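Local coordinates for protein delta toxin (Clostridium perfringens, PDB 2YGT) that probably forms beta-barrel pores in the membranes of host cells, acting as a haemolysin, and binds zinc ions, at residues S33-A38 and T47-F52. Numbering follows the deposited sequence.
Sequences SSTDSA and TVDASF
Ser33 faces Ser51 across the two antiparallel strands of a beta hairpin, a non-hydrogen-bonded pair of small polar residues whose OG atoms stay 4.0 Å apart, too far to bond. At Ser34 the backbones join: its N gives to Ala50 O and its O receives from Ala50 N, each bond 2.8 Å long. Its CB approaches the edge of the Phe52 ring, with CE1 4.2 Å away, while a chi1 of -172° swings OG away from its own N to accept from Ile288 N. Thr35 returns to the face of Ser33 and lies beside Asp49, both side chains pointing the same way. Threonine suits this exposed position: OG1 donates to Asp49 OD1 (2.7 Å) on the anti side of the carboxylate, 33° out of its plane, while the methyl CG2 lies against that same oxygen and near Thr47 CG2. Asp36 forms the second hydrogen-bonded pair, its N giving to Val48 O (3.2 Å) and its O receiving from Val48 N. Its carboxylate turns from the partner strand, and OD2 accepts from Gln290 N. Ser37 and Thr47, two short hydroxylated residues on the outer face, share a 2.7 Å hydrogen bond between OG and OG1. Strands 263-282 and 287-291 cover the other face, where apolar Val48 and Ala50 suit buried places, Val48 meeting Phe279 and Ile288, while polar Ser34 and Asp36 remain partly exposed. Along its other edge, strand 45-54 pairs with strand 61-72, and Phe52 ends close to zinc ligand His286.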
loop_
_atom_site.group_PDB
_atom_site.type_symbol
_atom_site.label_atom_id
_atom_site.label_comp_id
_atom_site.label_asym_id
_atom_site.label_seq_id
_atom_site.Cartn_x
_atom_site.Cartn_y
_atom_site.Cartn_z
ATOM N N SER A 33 -16.365 -2.379 -14.078
ATOM C CA SER A 33 -15.006 -2.649 -13.621
ATOM C C SER A 33 -13.950 -2.420 -14.703
ATOM O O SER A 33 -14.173 -2.707 -15.880
ATOM C CB SER A 33 -14.898 -4.078 -13.081
ATOM O OG SER A 33 -15.628 -4.217 -11.872
ATOM N N SER A 34 -12.799 -1.901 -14.294
ATOM C CA SER A 34 -11.679 -1.720 -15.207
ATOM C C SER A 34 -10.366 -1.987 -14.476
ATOM O O SER A 34 -10.154 -1.503 -13.364
ATOM C CB SER A 34 -11.695 -0.310 -15.802
ATOM O OG SER A 34 -10.736 -0.177 -16.831
ATOM N N THR A 35 -9.492 -2.770 -15.101
ATOM C CA THR A 35 -8.213 -3.123 -14.495
ATOM C C THR A 35 -7.034 -2.828 -15.414
ATOM O O THR A 35 -7.039 -3.192 -16.590
ATOM C CB THR A 35 -8.155 -4.613 -14.104
ATOM O OG1 THR A 35 -9.106 -4.876 -13.069
ATOM C CG2 THR A 35 -6.772 -4.972 -13.597
ATOM N N ASP A 36 -6.020 -2.169 -14.868
ATOM C CA ASP A 36 -4.789 -1.939 -15.606
ATOM C C ASP A 36 -3.566 -2.243 -14.748
ATOM O O ASP A 36 -3.589 -2.063 -13.532
ATOM C CB ASP A 36 -4.733 -0.506 -16.135
ATOM C CG ASP A 36 -3.840 -0.381 -17.339
ATOM O OD1 ASP A 36 -3.466 -1.440 -17.889
ATOM O OD2 ASP A 36 -3.514 0.758 -17.735
ATOM N N SER A 37 -2.501 -2.712 -15.394
ATOM C CA SER A 37 -1.268 -3.049 -14.695
ATOM C C SER A 37 -0.066 -2.351 -15.317
ATOM O O SER A 37 0.023 -2.213 -16.537
ATOM C CB SER A 37 -1.043 -4.565 -14.691
ATOM O OG SER A 37 -1.867 -5.207 -13.735
ATOM N N ALA A 38 0.856 -1.913 -14.468
ATOM C CA ALA A 38 2.073 -1.263 -14.929
ATOM C C ALA A 38 3.290 -1.745 -14.146
ATOM O O ALA A 38 3.208 -2.018 -12.947
ATOM C CB ALA A 38 1.939 0.250 -14.834
ATOM N N THR A 47 -1.115 -2.329 -9.820
ATOM C CA THR A 47 -2.366 -2.706 -10.457
ATOM C C THR A 47 -3.495 -1.878 -9.867
ATOM O O THR A 47 -3.663 -1.824 -8.650
ATOM C CB THR A 47 -2.681 -4.196 -10.258
ATOM O OG1 THR A 47 -1.810 -4.986 -11.077
ATOM C CG2 THR A 47 -4.124 -4.494 -10.636
ATOM N N VAL A 48 -4.263 -1.224 -10.732
ATOM C CA VAL A 48 -5.413 -0.454 -10.278
ATOM C C VAL A 48 -6.715 -1.084 -10.748
ATOM O O VAL A 48 -6.902 -1.339 -11.937
ATOM C CB VAL A 48 -5.351 1.011 -10.749
ATOM C CG1 VAL A 48 -4.282 1.764 -9.977
ATOM C CG2 VAL A 48 -5.103 1.088 -12.252
ATOM N N ASP A 49 -7.605 -1.347 -9.801
ATOM C CA ASP A 49 -8.941 -1.824 -10.117
ATOM C C ASP A 49 -9.914 -0.682 -9.889
ATOM O O ASP A 49 -10.135 -0.260 -8.754
ATOM C CB ASP A 49 -9.323 -3.017 -9.236
ATOM C CG ASP A 49 -8.404 -4.207 -9.434
ATOM O OD1 ASP A 49 -7.997 -4.466 -10.587
ATOM O OD2 ASP A 49 -8.093 -4.891 -8.436
ATOM N N ALA A 50 -10.483 -0.168 -10.970
ATOM C CA ALA A 50 -11.468 0.896 -10.863
ATOM C C ALA A 50 -12.885 0.343 -10.982
ATOM O O ALA A 50 -13.196 -0.412 -11.902
ATOM C CB ALA A 50 -11.219 1.955 -11.924
ATOM N N SER A 51 -13.741 0.719 -10.040
ATOM C CA SER A 51 -15.151 0.378 -10.124
ATOM C C SER A 51 -15.968 1.640 -10.331
ATOM O O SER A 51 -16.224 2.381 -9.381
ATOM C CB SER A 51 -15.615 -0.343 -8.861
ATOM O OG SER A 51 -15.091 -1.654 -8.811
ATOM N N PHE A 52 -16.358 1.886 -11.578
ATOM C CA PHE A 52 -17.195 3.031 -11.915
ATOM C C PHE A 52 -18.642 2.739 -11.543
ATOM O O PHE A 52 -19.251 1.802 -12.062
ATOM C CB PHE A 52 -17.106 3.347 -13.413
ATOM C CG PHE A 52 -15.742 3.788 -13.869
ATOM C CD1 PHE A 52 -14.787 2.856 -14.238
ATOM C CD2 PHE A 52 -15.420 5.134 -13.943
ATOM C CE1 PHE A 52 -13.531 3.254 -14.661
ATOM C CE2 PHE A 52 -14.168 5.541 -14.368
ATOM C CZ PHE A 52 -13.220 4.598 -14.725
#